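Local coordinates for protein ArtJ (Geobacillus stearothermophilus, PDB 2PVU) that binds the basic amino acids arginine, lysine and histidine and probably delivers them to its cognate ATP-binding cassette transporter, at residues Y57-G61 against K62-F66; D69-D72 against A73-A77; M228-P231 against K232-L236; K245-N249 against S250-T254; E264-L267 against D268-K271. All blocks are in the same frame, centred on the assembly; numbering follows the deposited sequence.

Contact 1 (Y57-G61 against K62-F66); sequences YMQKG and KIVGF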
loop_
_atom_site.group_PDB
_atom_site.type_symbol
_atom_site.label_atom_id
_atom_site.label_comp_id
_atom_site.label_asym_id
_atom_site.label_seq_id
_atom_site.Cartn_x
_atom_site.Cartn_y
_atom_site.Cartn_z
ATOM N N TYR A 57 4.948 8.509 2.901
ATOM C CA TYR A 57 5.414 9.469 1.890
ATOM C C TYR A 57 6.445 10.343 2.566
ATOM O O TYR A 57 6.682 10.191 3.768
ATOM C CB TYR A 57 4.247 10.268 1.301
ATOM C CG TYR A 57 3.417 11.054 2.292
ATOM C CD1 TYR A 57 3.574 12.449 2.406
ATOM C CD2 TYR A 57 2.435 10.427 3.083
ATOM C CE1 TYR A 57 2.797 13.191 3.285
ATOM C CE2 TYR A 57 1.640 11.157 3.970
ATOM C CZ TYR A 57 1.829 12.536 4.069
ATOM O OH TYR A 57 1.059 13.283 4.930
ATOM N N MET A 58 7.120 11.196 1.794
ATOM C CA MET A 58 8.148 12.072 2.363
ATOM C C MET A 58 7.555 13.434 2.623
ATOM O O MET A 58 6.817 13.963 1.808
ATOM C CB MET A 58 9.354 12.211 1.414
ATOM C CG MET A 58 10.127 10.917 1.128
ATOM S SD MET A 58 10.904 10.222 2.614
ATOM C CE MET A 58 11.723 8.829 1.915
ATOM N N GLN A 59 7.898 14.019 3.756
ATOM C CA GLN A 59 7.507 15.383 4.052
ATOM C C GLN A 59 8.627 15.950 4.892
ATOM O O GLN A 59 8.929 15.419 5.969
ATOM C CB GLN A 59 6.181 15.417 4.815
ATOM C CG GLN A 59 5.787 16.762 5.439
ATOM C CD GLN A 59 4.614 16.592 6.415
ATOM O OE1 GLN A 59 4.802 16.571 7.643
ATOM N NE2 GLN A 59 3.405 16.400 5.866
ATOM N N LYS A 60 9.269 16.986 4.353
ATOM C CA LYS A 60 10.373 17.682 5.004
ATOM C C LYS A 60 11.533 16.748 5.372
ATOM O O LYS A 60 12.116 16.881 6.452
ATOM C CB LYS A 60 9.874 18.451 6.242
ATOM C CG LYS A 60 8.813 19.512 5.935
ATOM C CD LYS A 60 9.314 20.527 4.898
ATOM C CE LYS A 60 8.470 21.783 4.894
ATOM N NZ LYS A 60 8.561 22.459 3.564
ATOM N N GLY A 61 11.866 15.819 4.469
ATOM C CA GLY A 61 12.967 14.880 4.683
ATOM C C GLY A 61 12.667 13.726 5.630
ATOM O O GLY A 61 13.564 12.928 5.937
ATOM N N LYS A 62 11.427 13.636 6.115
ATOM C CA LYS A 62 11.036 12.586 7.059
ATOM C C LYS A 62 10.054 11.699 6.335
ATOM O O LYS A 62 9.375 12.173 5.423
ATOM C CB LYS A 62 10.317 13.153 8.287
ATOM C CG LYS A 62 11.085 14.117 9.229
ATOM C CD LYS A 62 12.586 14.314 8.948
ATOM C CE LYS A 62 13.467 13.409 9.801
ATOM N NZ LYS A 62 14.459 14.263 10.541
ATOM N N ILE A 63 9.960 10.437 6.744
ATOM C CA ILE A 63 8.948 9.513 6.210
ATOM C C ILE A 63 7.744 9.607 7.142
ATOM O O ILE A 63 7.886 9.407 8.352
ATOM C CB ILE A 63 9.453 8.025 6.171
ATOM C CG1 ILE A 63 10.733 7.898 5.315
ATOM C CG2 ILE A 63 8.376 7.095 5.631
ATOM C CD1 ILE A 63 11.461 6.514 5.479
ATOM N N VAL A 64 6.576 9.945 6.594
ATOM C CA VAL A 64 5.347 10.110 7.409
ATOM C C VAL A 64 4.213 9.264 6.836
ATOM O O VAL A 64 4.299 8.808 5.687
ATOM C CB VAL A 64 4.920 11.610 7.492
ATOM C CG1 VAL A 64 6.021 12.434 8.154
ATOM C CG2 VAL A 64 4.555 12.177 6.097
ATOM N N GLY A 65 3.153 9.065 7.619
ATOM C CA GLY A 65 1.960 8.453 7.088
ATOM C C GLY A 65 1.323 7.455 8.034
ATOM O O GLY A 65 1.833 7.204 9.174
ATOM N N PHE A 66 0.186 6.929 7.592
ATOM C CA PHE A 66 -0.550 5.999 8.441
ATOM C C PHE A 66 0.287 4.756 8.809
ATOM O O PHE A 66 0.312 4.310 9.982
ATOM C CB PHE A 66 -1.844 5.583 7.739
ATOM C CG PHE A 66 -2.596 4.496 8.454
ATOM C CD1 PHE A 66 -3.524 4.816 9.425
ATOM C CD2 PHE A 66 -2.348 3.130 8.156
ATOM C CE1 PHE A 66 -4.239 3.809 10.152
ATOM C CE2 PHE A 66 -3.058 2.095 8.864
ATOM C CZ PHE A 66 -4.007 2.430 9.845
#
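Tyr57 and Val64 face each other as an antiparallel hydrogen-bonded pair, each residue giving its N-H to the other's carbonyl. The bond from Val64 N to Tyr57 O is short and almost straight (2.8 Å, 171°); the return bond from Tyr57 N to Val64 O, 2.9 Å, is more bent. Gln59 and Lys62 repeat the exchange at the turn. Gln59 N reaches Lys62 O at 2.9 Å, whereas Lys62 N approaches Gln59 O at 3.1 Å from above the carbonyl plane, away from the lone pairs. Strands 57-59 and 62-64 thus form a beta hairpin with a two-residue loop, a type I' turn from Gln59 to Lys62, with Lys60 and Gly61 at its corners, both at positive phi. Met58 and Ile63 make the non-hydrogen-bonded pair between. Here Met58 CA lies 3.3 Å from Lys62 O in a CA-H...O contact, and Met58 SD runs alongside Ile63 CG1, both side chains pointing the same way onto strand 82-86. On the other face, Val64 CG2 sits over the Tyr57 ring, 3.5 Å from its centroid, a CH-pi contact. With Val64 CG1 opposite the carbonyl carbon (chi1 -61°), CG2 falls between backbone N and that carbon, facing the ring; Trp260 also touches Tyr57.

Contact 2 (D69-D72 against A73-A77); sequences DLLD and AVMKA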
loop_
_atom_site.group_PDB
_atom_site.type_symbol
_atom_site.label_atom_id
_atom_site.label_comp_id
_atom_site.label_asym_id
_atom_site.label_seq_id
_atom_site.Cartn_x
_atom_site.Cartn_y
_atom_site.Cartn_z
ATOM N N ASP A 69 2.919 5.679 11.488
ATOM C CA ASP A 69 2.439 5.836 12.855
ATOM C C ASP A 69 2.038 4.471 13.401
ATOM O O ASP A 69 2.244 4.186 14.570
ATOM C CB ASP A 69 1.233 6.767 12.932
ATOM C CG ASP A 69 1.590 8.220 12.664
ATOM O OD1 ASP A 69 2.797 8.564 12.659
ATOM O OD2 ASP A 69 0.639 9.010 12.472
ATOM N N LEU A 70 1.426 3.651 12.561
ATOM C CA LEU A 70 1.030 2.336 13.032
ATOM C C LEU A 70 2.261 1.510 13.374
ATOM O O LEU A 70 2.319 0.889 14.436
ATOM C CB LEU A 70 0.141 1.616 12.010
ATOM C CG LEU A 70 -0.245 0.186 12.386
ATOM C CD1 LEU A 70 -1.136 0.119 13.644
ATOM C CD2 LEU A 70 -0.950 -0.463 11.235
ATOM N N LEU A 71 3.271 1.514 12.501
ATOM C CA LEU A 71 4.522 0.785 12.791
ATOM C C LEU A 71 5.140 1.202 14.142
ATOM O O LEU A 71 5.529 0.362 14.933
ATOM C CB LEU A 71 5.534 0.958 11.635
ATOM C CG LEU A 71 6.894 0.245 11.799
ATOM C CD1 LEU A 71 6.759 -1.261 11.662
ATOM C CD2 LEU A 71 7.891 0.832 10.786
ATOM N N ASP A 72 5.188 2.490 14.420
ATOM C CA ASP A 72 5.756 2.944 15.688
ATOM C C ASP A 72 4.992 2.420 16.892
ATOM O O ASP A 72 5.589 1.993 17.882
ATOM C CB ASP A 72 5.772 4.465 15.733
ATOM C CG ASP A 72 6.659 4.968 16.837
ATOM O OD1 ASP A 72 7.854 4.571 16.842
ATOM O OD2 ASP A 72 6.155 5.702 17.709
ATOM N N ALA A 73 3.669 2.487 16.832
ATOM C CA ALA A 73 2.829 1.897 17.902
ATOM C C ALA A 73 3.076 0.399 18.054
ATOM O O ALA A 73 3.226 -0.141 19.172
ATOM C CB ALA A 73 1.379 2.123 17.570
ATOM N N VAL A 74 3.074 -0.287 16.923
ATOM C CA VAL A 74 3.256 -1.725 16.945
ATOM C C VAL A 74 4.638 -2.127 17.516
ATOM O O VAL A 74 4.712 -2.942 18.434
ATOM C CB VAL A 74 2.983 -2.306 15.535
ATOM C CG1 VAL A 74 3.506 -3.689 15.416
ATOM C CG2 VAL A 74 1.439 -2.263 15.239
ATOM N N MET A 75 5.726 -1.586 16.965
ATOM C CA MET A 75 7.059 -1.928 17.452
ATOM C C MET A 75 7.304 -1.520 18.906
ATOM O O MET A 75 8.011 -2.215 19.635
ATOM C CB MET A 75 8.125 -1.323 16.542
ATOM C CG MET A 75 7.999 -1.809 15.059
ATOM S SD MET A 75 8.058 -3.599 14.755
ATOM C CE MET A 75 9.831 -3.742 14.533
ATOM N N LYS A 76 6.694 -0.432 19.349
ATOM C CA LYS A 76 6.781 -0.054 20.758
ATOM C C LYS A 76 6.057 -1.059 21.664
ATOM O O LYS A 76 6.598 -1.459 22.710
ATOM C CB LYS A 76 6.312 1.393 20.980
ATOM C CG LYS A 76 7.367 2.409 20.518
ATOM C CD LYS A 76 6.937 3.860 20.598
ATOM C CE LYS A 76 8.143 4.780 20.345
ATOM N NZ LYS A 76 7.750 6.182 20.007
ATOM N N ALA A 77 4.866 -1.488 21.244
ATOM C CA ALA A 77 4.094 -2.497 21.982
ATOM C C ALA A 77 4.852 -3.829 21.999
ATOM O O ALA A 77 4.775 -4.593 22.971
ATOM C CB ALA A 77 2.687 -2.656 21.376
#
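Asp72 reaches one helical turn forward to Lys76, and the two close a salt bridge of 2.8 Å between Asp72 OD2 and Lys76 NZ. The ammonium group comes in on the syn lone pair of OD2, the side of the other carboxylate oxygen. OD1 of Asp72 has its own partner, the hydroxyl of Tyr82, so the two oxygens of the carboxylate are engaged separately and its rotation is restrained. With chi1 of -165°, CG of Asp72 stands opposite the backbone N and leans along the helix toward Lys76. Lys76 CB and CG each lie 3.2 Å from Asp72 O, and the chain, extended beyond CG, carries NZ to the carboxylate. That same carbonyl accepts from Lys76 N at 3.0 Å.

Ala73 is the other residue most covered here. Its N-H goes to Asp69 O in a nearly straight bond (171°), while its CB lies 3.5 Å from Leu70 O and turns to Val247 and to Lys252 and Ile256 of the last helix. Both leucines are buried and meet the residues four positions on: Leu70 CD1 lies 3.9 Å from Val74 CG2, and Leu71 CD1 is 3.7 Å from Met75 CG. The i to i+4 salt bridge on one flank, with apolar pairs on another, is characteristic of an amphipathic alpha helix, here helix 66-78 packed between strand 82-86 and the two C-terminal helices.

Contact 3 (M228-P231 against K232-L236); sequences MIFP and KNSEL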
loop_
_atom_site.group_PDB
_atom_site.type_symbol
_atom_site.label_atom_id
_atom_site.label_comp_id
_atom_site.label_asym_id
_atom_site.label_seq_id
_atom_site.Cartn_x
_atom_site.Cartn_y
_atom_site.Cartn_z
ATOM N N MET A 228 1.716 -6.337 7.388
ATOM C CA MET A 228 3.164 -6.121 7.484
ATOM C C MET A 228 3.776 -7.396 6.909
ATOM O O MET A 228 3.132 -8.428 6.923
ATOM C CB MET A 228 3.537 -5.875 8.947
ATOM C CG MET A 228 3.207 -4.415 9.342
ATOM S SD MET A 228 3.179 -4.200 11.107
ATOM C CE MET A 228 1.546 -4.751 11.554
ATOM N N ILE A 229 4.974 -7.318 6.343
ATOM C CA ILE A 229 5.556 -8.463 5.622
ATOM C C ILE A 229 6.942 -8.803 6.179
ATOM O O ILE A 229 7.626 -7.944 6.730
ATOM C CB ILE A 229 5.631 -8.142 4.123
ATOM C CG1 ILE A 229 6.006 -9.380 3.296
ATOM C CG2 ILE A 229 6.677 -7.021 3.862
ATOM C CD1 ILE A 229 5.901 -9.151 1.803
ATOM N N PHE A 230 7.323 -10.076 6.085
ATOM C CA PHE A 230 8.552 -10.586 6.724
ATOM C C PHE A 230 9.175 -11.587 5.796
ATOM O O PHE A 230 8.460 -12.234 5.027
ATOM C CB PHE A 230 8.219 -11.347 8.030
ATOM C CG PHE A 230 7.458 -10.521 9.045
ATOM C CD1 PHE A 230 8.134 -9.641 9.895
ATOM C CD2 PHE A 230 6.093 -10.599 9.103
ATOM C CE1 PHE A 230 7.422 -8.836 10.850
ATOM C CE2 PHE A 230 5.360 -9.809 10.038
ATOM C CZ PHE A 230 6.018 -8.925 10.884
ATOM N N PRO A 231 10.507 -11.777 5.920
ATOM C CA PRO A 231 11.070 -12.937 5.257
ATOM C C PRO A 231 10.397 -14.183 5.823
ATOM O O PRO A 231 9.965 -14.215 6.985
ATOM C CB PRO A 231 12.541 -12.930 5.682
ATOM C CG PRO A 231 12.845 -11.441 6.057
ATOM C CD PRO A 231 11.506 -10.973 6.654
ATOM N N LYS A 232 10.316 -15.200 4.986
ATOM C CA LYS A 232 9.763 -16.484 5.350
ATOM C C LYS A 232 10.425 -17.016 6.619
ATOM O O LYS A 232 11.651 -16.936 6.776
ATOM C CB LYS A 232 9.949 -17.422 4.156
ATOM C CG LYS A 232 9.264 -18.774 4.251
ATOM C CD LYS A 232 7.779 -18.637 4.398
ATOM C CE LYS A 232 7.100 -18.319 3.089
ATOM N NZ LYS A 232 5.646 -18.351 3.393
ATOM N N ASN A 233 9.609 -17.512 7.551
ATOM C CA ASN A 233 10.108 -18.070 8.834
ATOM C C ASN A 233 10.697 -17.029 9.819
ATOM O O ASN A 233 11.457 -17.352 10.721
ATOM C CB ASN A 233 11.086 -19.232 8.599
ATOM C CG ASN A 233 10.499 -20.322 7.682
ATOM O OD1 ASN A 233 9.280 -20.565 7.672
ATOM N ND2 ASN A 233 11.369 -20.985 6.914
ATOM N N SER A 234 10.319 -15.774 9.657
ATOM C CA SER A 234 10.748 -14.733 10.579
ATOM C C SER A 234 10.318 -14.965 12.021
ATOM O O SER A 234 9.137 -15.244 12.297
ATOM C CB SER A 234 10.166 -13.392 10.123
ATOM O OG SER A 234 10.322 -12.393 11.128
ATOM N N GLU A 235 11.243 -14.761 12.946
ATOM C CA GLU A 235 10.897 -14.775 14.352
ATOM C C GLU A 235 10.229 -13.471 14.853
ATOM O O GLU A 235 9.885 -13.383 16.022
ATOM C CB GLU A 235 12.128 -15.099 15.201
ATOM C CG GLU A 235 12.665 -16.519 14.977
ATOM C CD GLU A 235 13.829 -16.831 15.906
ATOM O OE1 GLU A 235 13.622 -16.778 17.150
ATOM O OE2 GLU A 235 14.952 -17.125 15.403
ATOM N N LEU A 236 10.041 -12.469 13.995
ATOM C CA LEU A 236 9.339 -11.235 14.410
ATOM C C LEU A 236 7.813 -11.306 14.273
ATOM O O LEU A 236 7.124 -10.537 14.916
ATOM C CB LEU A 236 9.814 -10.005 13.616
ATOM C CG LEU A 236 11.293 -9.634 13.739
ATOM C CD1 LEU A 236 11.650 -8.496 12.748
ATOM C CD2 LEU A 236 11.677 -9.270 15.186
#
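The Phe230 ring meets Ser234 and Leu236 obliquely. Ser234 OG comes within 3.7 Å of Phe230 CD1, and Leu236 CB lies 3.8 Å from Phe230 CE1, so both partners gather along the same CD1-CE1 side of the ring. The side chains of Phe230 and Leu236 cross at about a right angle. Met103, Lys237 and Val240 also touch the phenyl group, which is buried between strand 103-104 and the start of helix 237-249. At the root of the ring, CB of Phe230 packs on CB of Ser234 at 3.5 Å.

The chain comes back to the phenyl ring by way of a type II beta turn, Pro231 to Ser234. Its closing bond, from Ser234 N to Pro231 O, is weak: 3.1 Å with an angle of 135° at the hydrogen. Asn233 occupies the third position with positive phi, and its N-H is taken up by Asp119 OD2. The neighbouring Lys232 folds its bent chain back so that NZ reaches the carbonyl oxygens of Lys115 and Tyr118 and makes a salt bridge with Asp119 OD1. These bonds tie the turn to the end of helix 112-115 and to strand 118-120.

Beyond the turn, Ser234 OG accepts from Leu236 N at 2.9 Å. The chi1 of 168° places the hydroxyl beside the carbonyl carbon, on the side from which Leu236 N-H approaches. The arrangement is a strand-turn-helix junction, with a serine capping bond preceding helix 237-249.

Contact 4 (K245-N249 against S250-T254); sequences KNVIN and SGKYT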
loop_
_atom_site.group_PDB
_atom_site.type_symbol
_atom_site.label_atom_id
_atom_site.label_comp_id
_atom_site.label_asym_id
_atom_site.label_seq_id
_atom_site.Cartn_x
_atom_site.Cartn_y
_atom_site.Cartn_z
ATOM N N LYS A 245 -2.543 -6.574 17.907
ATOM C CA LYS A 245 -3.723 -6.865 18.745
ATOM C C LYS A 245 -3.822 -5.884 19.874
ATOM O O LYS A 245 -4.894 -5.345 20.143
ATOM C CB LYS A 245 -3.677 -8.312 19.301
ATOM C CG LYS A 245 -4.078 -9.303 18.256
ATOM C CD LYS A 245 -4.032 -10.727 18.741
ATOM C CE LYS A 245 -4.215 -11.697 17.548
ATOM N NZ LYS A 245 -3.967 -13.125 17.963
ATOM N N ASN A 246 -2.691 -5.678 20.540
ATOM C CA ASN A 246 -2.604 -4.752 21.675
ATOM C C ASN A 246 -2.905 -3.307 21.249
ATOM O O ASN A 246 -3.709 -2.622 21.886
ATOM C CB ASN A 246 -1.256 -4.907 22.376
ATOM C CG ASN A 246 -1.131 -6.266 23.155
ATOM O OD1 ASN A 246 -0.013 -6.725 23.482
ATOM N ND2 ASN A 246 -2.281 -6.903 23.454
ATOM N N VAL A 247 -2.305 -2.872 20.138
ATOM C CA VAL A 247 -2.598 -1.554 19.524
ATOM C C VAL A 247 -4.073 -1.349 19.130
ATOM O O VAL A 247 -4.644 -0.269 19.361
ATOM C CB VAL A 247 -1.631 -1.252 18.343
ATOM C CG1 VAL A 247 -2.063 0.011 17.535
ATOM C CG2 VAL A 247 -0.212 -1.063 18.898
ATOM N N ILE A 248 -4.688 -2.367 18.540
ATOM C CA ILE A 248 -6.114 -2.302 18.239
ATOM C C ILE A 248 -6.946 -2.281 19.528
ATOM O O ILE A 248 -7.828 -1.430 19.703
ATOM C CB ILE A 248 -6.566 -3.448 17.326
ATOM C CG1 ILE A 248 -5.934 -3.284 15.917
ATOM C CG2 ILE A 248 -8.128 -3.518 17.293
ATOM C CD1 ILE A 248 -6.038 -4.500 15.014
ATOM N N ASN A 249 -6.640 -3.187 20.455
ATOM C CA ASN A 249 -7.388 -3.261 21.711
ATOM C C ASN A 249 -7.404 -1.982 22.537
ATOM O O ASN A 249 -8.414 -1.668 23.161
ATOM C CB ASN A 249 -6.879 -4.406 22.580
ATOM C CG ASN A 249 -7.259 -5.749 22.039
ATOM O OD1 ASN A 249 -8.022 -5.846 21.099
ATOM N ND2 ASN A 249 -6.735 -6.795 22.644
ATOM N N SER A 250 -6.283 -1.260 22.555
ATOM C CA SER A 250 -6.127 -0.074 23.408
ATOM C C SER A 250 -6.816 1.188 22.846
ATOM O O SER A 250 -6.931 2.189 23.549
ATOM C CB SER A 250 -4.626 0.201 23.638
ATOM O OG SER A 250 -4.013 0.653 22.433
ATOM N N GLY A 251 -7.245 1.149 21.584
ATOM C CA GLY A 251 -7.819 2.332 20.946
ATOM C C GLY A 251 -6.782 3.136 20.159
ATOM O O GLY A 251 -7.145 4.102 19.492
ATOM N N LYS A 252 -5.521 2.700 20.174
ATOM C CA LYS A 252 -4.432 3.429 19.503
ATOM C C LYS A 252 -4.592 3.307 18.004
ATOM O O LYS A 252 -4.354 4.268 17.277
ATOM C CB LYS A 252 -3.057 2.908 19.974
ATOM C CG LYS A 252 -1.844 3.606 19.308
ATOM C CD LYS A 252 -1.648 5.009 19.900
ATOM C CE LYS A 252 -0.551 5.773 19.149
ATOM N NZ LYS A 252 -0.338 7.111 19.773
ATOM N N TYR A 253 -4.980 2.120 17.533
ATOM C CA TYR A 253 -5.236 1.954 16.095
ATOM C C TYR A 253 -6.291 2.965 15.649
ATOM O O TYR A 253 -6.097 3.671 14.648
ATOM C CB TYR A 253 -5.737 0.540 15.774
ATOM C CG TYR A 253 -6.048 0.342 14.296
ATOM C CD1 TYR A 253 -5.118 -0.274 13.451
ATOM C CD2 TYR A 253 -7.275 0.745 13.744
ATOM C CE1 TYR A 253 -5.409 -0.503 12.093
ATOM C CE2 TYR A 253 -7.560 0.537 12.366
ATOM C CZ TYR A 253 -6.629 -0.090 11.555
ATOM O OH TYR A 253 -6.887 -0.285 10.198
ATOM N N THR A 254 -7.406 3.054 16.359
ATOM C CA THR A 254 -8.402 4.039 15.918
ATOM C C THR A 254 -7.992 5.502 16.015
ATOM O O THR A 254 -8.407 6.291 15.151
ATOM C CB THR A 254 -9.866 3.754 16.310
ATOM O OG1 THR A 254 -10.453 4.831 17.074
ATOM C CG2 THR A 254 -10.026 2.438 16.896
#
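Val247 O collects the main polar contacts of the junction. Tyr253 N gives it a bond of 3.0 Å, fairly straight at the hydrogen (160°) but arriving from above the carbonyl plane, and Lys252 N adds a weak one. The final turn of helix 237-249 is finished by Ser250 N on Asn246 O, 3.0 Å, and by Gly251 N on Ile248 O, 3.2 Å, a three-residue spacing that tightens the coil. Ser250 OG lies 3.3 Å from both Asn246 O and Val247 O. Gly251, with phi of 94°, ends the first helix in a Schellman-like manner, the six-to-one bond being the weak Lys252 one, and is also the N-cap of helix 252-261.

Packing extends from this corner. Ile248 CG1 lies 3.8 Å from Tyr253 CB and also sits near CG and CD1 of that ring, the two side chains pointing the same way. Val247 CG1 touches Lys252 CB at 3.9 Å. Tyr253 carries its hydroxyl on to Tyr124 O, and Leu70 and Ala73 of helix 66-78 cover Val247.

Chemically, one last-turn carbonyl, Val247 O, meets part of the backbone demand at the start of helix 252-261, and the partial charges of the two ends would probably attract one another.

Contact 5 (E264-L267 against D268-K271); sequences EPKL and DRLK. With SO4 (sulfate ion), chain B; SO4 (sulfate ion), chain C.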
loop_
_atom_site.group_PDB
_atom_site.type_symbol
_atom_site.label_atom_id
_atom_site.label_comp_id
_atom_site.label_asym_id
_atom_site.label_seq_id
_atom_site.Cartn_x
_atom_site.Cartn_y
_atom_site.Cartn_z
ATOM N N GLU A 264 -14.101 7.105 11.892
ATOM C CA GLU A 264 -13.858 5.843 12.617
ATOM C C GLU A 264 -13.603 4.665 11.673
ATOM O O GLU A 264 -14.212 4.582 10.604
ATOM C CB GLU A 264 -15.040 5.515 13.540
ATOM C CG GLU A 264 -15.423 6.639 14.489
ATOM C CD GLU A 264 -14.466 6.807 15.671
ATOM O OE1 GLU A 264 -13.682 5.880 15.982
ATOM O OE2 GLU A 264 -14.513 7.886 16.307
ATOM N N PRO A 265 -12.681 3.758 12.042
ATOM C CA PRO A 265 -12.519 2.556 11.208
ATOM C C PRO A 265 -13.654 1.564 11.478
ATOM O O PRO A 265 -14.380 1.714 12.464
ATOM C CB PRO A 265 -11.213 1.957 11.721
ATOM C CG PRO A 265 -11.229 2.325 13.203
ATOM C CD PRO A 265 -11.731 3.777 13.164
ATOM N N LYS A 266 -13.800 0.565 10.612
ATOM C CA LYS A 266 -14.710 -0.547 10.897
ATOM C C LYS A 266 -13.830 -1.724 11.271
ATOM O O LYS A 266 -13.355 -2.462 10.393
ATOM C CB LYS A 266 -15.602 -0.852 9.689
ATOM C CG LYS A 266 -16.664 0.266 9.472
ATOM C CD LYS A 266 -17.525 0.002 8.254
ATOM C CE LYS A 266 -18.758 0.885 8.211
ATOM N NZ LYS A 266 -19.382 0.693 6.872
ATOM N N LEU A 267 -13.549 -1.846 12.570
ATOM C CA LEU A 267 -12.579 -2.864 13.029
ATOM C C LEU A 267 -13.021 -4.289 12.708
ATOM O O LEU A 267 -12.188 -5.181 12.676
ATOM C CB LEU A 267 -12.261 -2.713 14.539
ATOM C CG LEU A 267 -11.696 -1.365 15.016
ATOM C CD1 LEU A 267 -11.625 -1.284 16.543
ATOM C CD2 LEU A 267 -10.319 -1.092 14.386
ATOM N N ASP A 268 -14.328 -4.515 12.501
ATOM C CA ASP A 268 -14.777 -5.873 12.150
ATOM C C ASP A 268 -14.206 -6.358 10.801
ATOM O O ASP A 268 -14.229 -7.565 10.527
ATOM C CB ASP A 268 -16.315 -6.038 12.206
ATOM C CG ASP A 268 -17.077 -5.117 11.232
ATOM O OD1 ASP A 268 -16.459 -4.449 10.371
ATOM O OD2 ASP A 268 -18.334 -5.090 11.352
ATOM N N ARG A 269 -13.752 -5.424 9.961
ATOM C CA ARG A 269 -13.022 -5.740 8.706
ATOM C C ARG A 269 -11.702 -6.492 8.964
ATOM O O ARG A 269 -11.222 -7.235 8.096
ATOM C CB ARG A 269 -12.713 -4.446 7.925
ATOM C CG ARG A 269 -13.986 -3.802 7.410
ATOM C CD ARG A 269 -13.610 -2.548 6.622
ATOM N NE ARG A 269 -14.789 -1.906 6.045
ATOM C CZ ARG A 269 -14.704 -0.852 5.252
ATOM N NH1 ARG A 269 -13.501 -0.347 4.975
ATOM N NH2 ARG A 269 -15.796 -0.314 4.732
ATOM N N LEU A 270 -11.140 -6.310 10.150
ATOM C CA LEU A 270 -9.871 -6.922 10.493
ATOM C C LEU A 270 -9.993 -8.335 11.056
ATOM O O LEU A 270 -8.968 -8.963 11.337
ATOM C CB LEU A 270 -9.081 -6.033 11.450
ATOM C CG LEU A 270 -9.000 -4.587 10.940
ATOM C CD1 LEU A 270 -8.242 -3.682 11.920
ATOM C CD2 LEU A 270 -8.379 -4.554 9.540
ATOM N N LYS A 271 -11.226 -8.823 11.206
ATOM C CA LYS A 271 -11.500 -10.179 11.715
ATOM C C LYS A 271 -12.154 -11.095 10.676
ATOM O O LYS A 271 -12.724 -12.107 11.018
ATOM C CB LYS A 271 -12.382 -10.092 12.949
ATOM C CG LYS A 271 -11.649 -9.599 14.179
ATOM C CD LYS A 271 -10.825 -10.735 14.788
ATOM C CE LYS A 271 -10.670 -10.577 16.294
ATOM N NZ LYS A 271 -9.976 -11.771 16.880
HETATM S S SO4 B . -18.566 -2.426 5.248
HETATM O O1 SO4 B . -18.207 -1.210 4.524
HETATM O O2 SO4 B . -19.070 -3.442 4.326
HETATM O O3 SO4 B . -19.599 -2.084 6.235
HETATM O O4 SO4 B . -17.361 -2.953 5.895
HETATM S S SO4 C . -10.668 -0.010 7.793
HETATM O O1 SO4 C . -9.894 1.205 7.998
HETATM O O2 SO4 C . -10.482 -0.293 6.327
HETATM O O3 SO4 C . -12.067 0.316 8.181
HETATM O O4 SO4 C . -10.093 -1.082 8.654
#
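Arg269 leans back over Lys266, and its side chain runs extended between two sulfate ions, probably from the crystallisation liquor. CB lies 3.2 Å from Lys266 O and CG passes almost as near the same oxygen. CD then comes within 3.6 Å of O3 of the chain C sulfate. NE donates to O4 of the chain B sulfate at 2.8 Å while lying beside Lys266 CB. At the tip, NH2 makes a short bond of 2.6 Å to O1 of the chain B sulfate, and NH1 a weak one to O2 of the chain C sulfate. The chain B sulfur lies in the guanidinium plane at its edge, so NE and NH2 grip that ion as a fork.

Lys266 supplements both sites: NZ reaches O3 of the chain B sulfate at 2.9 Å, and the backbone N binds O3 of the chain C sulfate at 3.0 Å, nearly straight (170°). The two cationic ends share the chain B ion, which would offset their like charge. Underneath, Arg269 N bonds Lys266 O and Leu270 N bonds Leu267 O, 3.0 Å, while Leu267 CD2 approaches Leu270 CD1. These i to i+3 bonds are characteristic of a 3-10 turn, here near the C-terminus and holding, in this crystal, two sulfate ions at the surface.

How the contacts relate
In chain order the contacts run 1 to 5, from an early hairpin to the C-terminal tail. Contact 1 leads directly into helix 66-78, which holds contact 2, their centres 16 Å apart. Contacts 2 and 4 are closest, with centres 10 Å apart: Val247 CG2 packs on Ala73 O, so helix 66-78 rests on the junction of helices 237-249 and 252-261. Contact 3 is the strand end and turn just before helix 237-249, its centre about 21 Å from that of contact 4. Contact 5 has its centre about 11 Å from that of contact 4, its Leu267 and Leu270 against Tyr253 and Ile248. Phe66 also meets Tyr253. N- and C-terminal portions are thereby packed together, the bound lysine about 14 Å from the side chains of Leu70, Tyr253 and Leu270.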